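Local coordinates for terminal oxygenase component of carbazole 1,9a-dioxygenase (Sphingomonas, PDB 3GKQ), which probably catalyses, as the terminal oxygenase of carbazole 1,9a-dioxygenase, the dioxygenation of carbazole with electrons passed from a ferredoxin through its Rieske cluster to a nonheme iron, at residues Val56-Val61 with Val65-Asp70; Gly141-His146 with Tyr373-Gln378. One frame throughout, in Å; residues are numbered along the deposited sequence.

Interaction 1. Residues Val56-Val61 with Val65-Asp70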
# COMPACT_ATOMS: atom_id res chain seq x y z
N VAL A 56 17.36 -8.69 -13.61
CA VAL A 56 18.33 -9.50 -14.33
C VAL A 56 18.24 -10.98 -13.97
O VAL A 56 17.86 -11.33 -12.85
CB VAL A 56 19.77 -8.99 -14.03
CG1 VAL A 56 20.79 -9.76 -14.85
CG2 VAL A 56 19.85 -7.49 -14.33
N LEU A 57 18.56 -11.85 -14.93
CA LEU A 57 18.53 -13.29 -14.69
C LEU A 57 19.95 -13.83 -14.86
O LEU A 57 20.57 -13.64 -15.91
CB LEU A 57 17.60 -13.99 -15.68
CG LEU A 57 16.66 -15.08 -15.14
CD1 LEU A 57 16.29 -16.01 -16.29
CD2 LEU A 57 17.30 -15.87 -14.00
N LEU A 58 20.45 -14.49 -13.84
CA LEU A 58 21.80 -15.05 -13.87
C LEU A 58 21.78 -16.57 -14.05
O LEU A 58 20.83 -17.24 -13.67
CB LEU A 58 22.54 -14.73 -12.57
CG LEU A 58 22.56 -13.29 -12.05
CD1 LEU A 58 23.21 -13.28 -10.67
CD2 LEU A 58 23.30 -12.40 -13.01
N ASN A 59 22.85 -17.10 -14.62
CA ASN A 59 22.99 -18.54 -14.79
C ASN A 59 24.45 -18.87 -15.03
O ASN A 59 25.20 -18.05 -15.57
CB ASN A 59 22.14 -19.05 -15.96
CG ASN A 59 22.07 -20.58 -16.00
OD1 ASN A 59 22.14 -21.24 -14.96
ND2 ASN A 59 21.92 -21.13 -17.20
N ARG A 60 24.84 -20.06 -14.61
CA ARG A 60 26.21 -20.52 -14.79
C ARG A 60 26.20 -21.67 -15.78
O ARG A 60 25.57 -22.71 -15.55
CB ARG A 60 26.78 -20.96 -13.44
CG ARG A 60 28.15 -21.59 -13.50
CD ARG A 60 28.77 -21.63 -12.11
NE ARG A 60 29.89 -20.70 -12.05
CZ ARG A 60 30.05 -19.76 -11.13
NH1 ARG A 60 29.16 -19.60 -10.15
NH2 ARG A 60 31.11 -18.98 -11.18
N VAL A 61 26.86 -21.47 -16.92
CA VAL A 61 26.93 -22.47 -17.97
C VAL A 61 28.40 -22.82 -18.21
O VAL A 61 29.20 -21.96 -18.59
CB VAL A 61 26.32 -21.94 -19.28
CG1 VAL A 61 26.33 -23.03 -20.34
CG2 VAL A 61 24.90 -21.46 -19.02
N VAL A 65 29.53 -17.55 -15.57
CA VAL A 65 28.31 -16.82 -15.22
C VAL A 65 27.87 -15.86 -16.32
O VAL A 65 28.67 -15.08 -16.83
CB VAL A 65 28.49 -15.99 -13.91
CG1 VAL A 65 27.19 -15.27 -13.56
CG2 VAL A 65 28.92 -16.90 -12.77
N HIS A 66 26.60 -15.95 -16.68
CA HIS A 66 26.03 -15.07 -17.70
C HIS A 66 24.86 -14.31 -17.08
O HIS A 66 24.24 -14.79 -16.13
CB HIS A 66 25.55 -15.88 -18.90
CG HIS A 66 26.66 -16.55 -19.65
ND1 HIS A 66 27.64 -15.85 -20.32
CD2 HIS A 66 26.97 -17.86 -19.81
CE1 HIS A 66 28.50 -16.69 -20.87
NE2 HIS A 66 28.11 -17.92 -20.57
N ALA A 67 24.58 -13.13 -17.62
CA ALA A 67 23.50 -12.30 -17.11
C ALA A 67 22.72 -11.65 -18.26
O ALA A 67 23.30 -11.02 -19.13
CB ALA A 67 24.07 -11.22 -16.20
N ILE A 68 21.40 -11.83 -18.24
CA ILE A 68 20.52 -11.28 -19.26
C ILE A 68 19.34 -10.57 -18.61
O ILE A 68 19.01 -10.82 -17.45
CB ILE A 68 19.95 -12.40 -20.17
CG1 ILE A 68 19.16 -13.40 -19.31
CG2 ILE A 68 21.07 -13.10 -20.94
CD1 ILE A 68 18.45 -14.50 -20.09
N ALA A 69 18.70 -9.67 -19.36
CA ALA A 69 17.53 -8.96 -18.87
C ALA A 69 16.47 -10.02 -18.58
O ALA A 69 16.22 -10.91 -19.40
CB ALA A 69 17.02 -7.99 -19.93
N ASP A 70 15.84 -9.92 -17.41
CA ASP A 70 14.82 -10.89 -17.00
C ASP A 70 13.42 -10.52 -17.50
O ASP A 70 12.48 -10.38 -16.71
CB ASP A 70 14.84 -11.02 -15.47
CG ASP A 70 14.07 -12.23 -14.96
OD1 ASP A 70 13.64 -13.07 -15.78
OD2 ASP A 70 13.91 -12.35 -13.72
O HOH W 1 29.04 -20.60 -20.82
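Leu-57 pairs with Ile-68 and Asn-59 with His-66 as the hydrogen-bonded pairs of an antiparallel beta hairpin. The straightest bond runs from Leu-57 N to Ile-68 O (2.8 Å, 170° at the hydrogen), and His-66 N to Asn-59 O matches it at 2.8 Å. At the non-hydrogen-bonded pairs CA-H groups lean on the same carbonyls, among them Leu-58 CA on His-66 O at 3.3 Å.

On the face carrying Leu-58 and Ala-67, Ala-67 CB sits tightly against Leu-58 CD2 (3.5 Å) and also meets Val-56 CG1, with Leu-138 closing over all three. Val-65 CG2 lies over the Arg-60 guanidinium, 3.4 Å from NH2, which Glu-131 takes in a salt bridge. On the other face Leu-57 CB packs on Ile-68 CG1.

Each end has one further contact. A water joins Val-61 O to His-66 NE2, in the imidazole plane. Asp-70 turns CG anti to its N (chi1 -166°), packing OD1 against Leu-57 CG (3.7 Å), while OD2 bonds Ser-80; with an alanine here the Ser-80 hydroxyl would probably lose this mate and a gap open beside Leu-57 CG.

Four backbone bonds thus set the register of this Rieske-domain hairpin, and Asp-70 to Ser-80 holds the chain just past the strand, shortly before cluster-binding Cys-72.

Interaction 2. Residues Gly141-His146 with Tyr373-Gln378; sequences GDQEPH and YNRGIQ
Gln-143 and His-146 reach out from an irregular loop to Arg-375, which stands in an equally irregular turn just beyond helix 361-373, where Asn-374 is the first residue to leave helical backbone angles. Asn-374 OD1 accepts the backbone N of Gly-376 at 2.8 Å, in the carbonyl plane and on a lone pair, and so forms an Asx turn that wraps around Arg-375.

The direct touch is a stack. The Arg-375 guanidinium lies flat on the His-146 imidazole, centres 3.8 Å apart and planes at 18°, with ND1 above the middle of the guanidinium and NE set toward the rim of the ring. The closest atoms are His-146 CE1 and Arg-375 NE, at 3.2 Å. The two side chains arrive from opposite directions: Arg-375 is extended from CG to NE, whereas His-146 turns its CG between its own N and carbonyl carbon (chi1 38°).

Gln-143 joins through water instead. Its amide plane stands 85° from the guanidinium, and each end has its own bridge. One water accepts from both Gln-143 NE2 (2.6 Å) and Arg-375 NH1 (2.8 Å); another donates to both Gln-143 OE1 (2.6 Å) and Arg-375 O.

One stack and two water bridges, without a direct hydrogen bond, thus tie the loop after strand 135-140 to the chain after helix 361-373, both in the ring-hydroxylase part of the protein and away from the metal sites. Glu-150, salt-bridged to Arg-375 NH2, probably offsets the guanidinium charge, while Asp-151 on His-146 NE2 fixes the rotation of the imidazole.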
# COMPACT_ATOMS: atom_id res chain seq x y z
N GLY A 141 25.24 -0.31 -17.32
CA GLY A 141 25.51 0.91 -18.06
C GLY A 141 25.45 0.67 -19.56
O GLY A 141 25.13 -0.43 -20.01
N ASP A 142 25.76 1.71 -20.33
CA ASP A 142 25.72 1.64 -21.78
C ASP A 142 27.09 1.76 -22.43
O ASP A 142 27.24 1.51 -23.62
CB ASP A 142 24.82 2.76 -22.31
CG ASP A 142 23.51 2.84 -21.55
OD1 ASP A 142 22.67 1.94 -21.73
OD2 ASP A 142 23.34 3.81 -20.77
N GLN A 143 28.09 2.15 -21.65
CA GLN A 143 29.43 2.28 -22.20
C GLN A 143 30.29 1.07 -21.89
O GLN A 143 29.92 0.23 -21.06
CB GLN A 143 30.09 3.54 -21.64
CG GLN A 143 30.24 3.57 -20.13
CD GLN A 143 30.61 4.94 -19.62
OE1 GLN A 143 29.91 5.92 -19.90
NE2 GLN A 143 31.69 5.02 -18.85
N GLU A 144 31.42 0.97 -22.58
CA GLU A 144 32.34 -0.14 -22.37
C GLU A 144 32.81 -0.12 -20.93
O GLU A 144 33.14 0.93 -20.39
CB GLU A 144 33.55 -0.01 -23.31
CG GLU A 144 33.33 -0.65 -24.67
CD GLU A 144 33.28 -2.17 -24.58
OE1 GLU A 144 34.29 -2.78 -24.16
OE2 GLU A 144 32.22 -2.75 -24.93
N PRO A 145 32.84 -1.29 -20.29
CA PRO A 145 33.27 -1.41 -18.89
C PRO A 145 34.74 -1.07 -18.67
O PRO A 145 35.61 -1.45 -19.46
CB PRO A 145 32.98 -2.87 -18.56
CG PRO A 145 31.83 -3.20 -19.45
CD PRO A 145 32.23 -2.55 -20.75
N HIS A 146 35.01 -0.35 -17.59
CA HIS A 146 36.38 -0.01 -17.21
C HIS A 146 36.78 -1.18 -16.32
O HIS A 146 35.98 -2.09 -16.11
CB HIS A 146 36.41 1.30 -16.42
CG HIS A 146 35.27 1.46 -15.47
ND1 HIS A 146 34.05 1.98 -15.86
CD2 HIS A 146 35.13 1.13 -14.17
CE1 HIS A 146 33.22 1.97 -14.83
NE2 HIS A 146 33.86 1.46 -13.79
N TYR A 373 32.35 12.76 -9.70
CA TYR A 373 32.95 11.65 -10.45
C TYR A 373 32.13 10.42 -10.83
O TYR A 373 32.65 9.55 -11.52
CB TYR A 373 34.22 11.22 -9.73
CG TYR A 373 35.24 12.33 -9.69
CD1 TYR A 373 35.97 12.67 -10.83
CD2 TYR A 373 35.40 13.11 -8.54
CE1 TYR A 373 36.83 13.77 -10.83
CE2 TYR A 373 36.26 14.21 -8.54
CZ TYR A 373 36.97 14.53 -9.68
OH TYR A 373 37.81 15.62 -9.68
N ASN A 374 30.87 10.33 -10.39
CA ASN A 374 30.07 9.17 -10.78
C ASN A 374 29.95 9.20 -12.30
O ASN A 374 29.98 10.28 -12.91
CB ASN A 374 28.68 9.23 -10.14
CG ASN A 374 27.80 10.31 -10.75
OD1 ASN A 374 27.28 10.15 -11.85
ND2 ASN A 374 27.63 11.42 -10.03
N ARG A 375 29.82 8.03 -12.92
CA ARG A 375 29.73 7.93 -14.37
C ARG A 375 28.32 7.99 -14.93
O ARG A 375 28.07 7.53 -16.05
CB ARG A 375 30.43 6.65 -14.83
CG ARG A 375 31.91 6.60 -14.45
CD ARG A 375 32.48 5.22 -14.73
NE ARG A 375 33.88 5.09 -14.33
CZ ARG A 375 34.91 5.35 -15.13
NH1 ARG A 375 34.71 5.75 -16.38
NH2 ARG A 375 36.15 5.17 -14.68
N GLY A 376 27.39 8.54 -14.16
CA GLY A 376 26.02 8.65 -14.64
C GLY A 376 24.97 8.42 -13.57
O GLY A 376 25.18 7.63 -12.65
N ILE A 377 23.85 9.12 -13.69
CA ILE A 377 22.75 8.99 -12.74
C ILE A 377 21.73 8.00 -13.28
O ILE A 377 21.13 8.23 -14.33
CB ILE A 377 22.03 10.34 -12.53
CG1 ILE A 377 23.05 11.44 -12.18
CG2 ILE A 377 20.97 10.20 -11.45
CD1 ILE A 377 23.87 11.18 -10.94
N GLN A 378 21.54 6.88 -12.58
CA GLN A 378 20.57 5.89 -13.02
C GLN A 378 19.18 6.51 -12.90
O GLN A 378 18.85 7.11 -11.89
CB GLN A 378 20.64 4.64 -12.13
CG GLN A 378 19.60 3.58 -12.47
CD GLN A 378 19.99 2.77 -13.69
OE1 GLN A 378 20.84 3.17 -14.48
NE2 GLN A 378 19.35 1.61 -13.85
O HOH W 2 32.76 7.20 -17.83
O HOH W 3 30.03 7.86 -18.15

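From the N terminus, interaction 1 comes first: strand 54-61 turns back through a short loop and pairs with strand 64-69, closing a local hairpin within the Rieske domain. The chain then passes the cluster ligands before strand 135-140, which packs on that hairpin and runs straight into residues 141-146. Interaction 2 opens there and closes only after 227 residues, bringing the loop that follows helix 361-373 back to this point. The two contacts neither nest nor cross but follow in series; the nearest atoms of interaction 1 and interaction 2 are about 9 Å apart. Gln-378 makes a further tie, its amide bonding Glu-54 at the start of the hairpin's first strand.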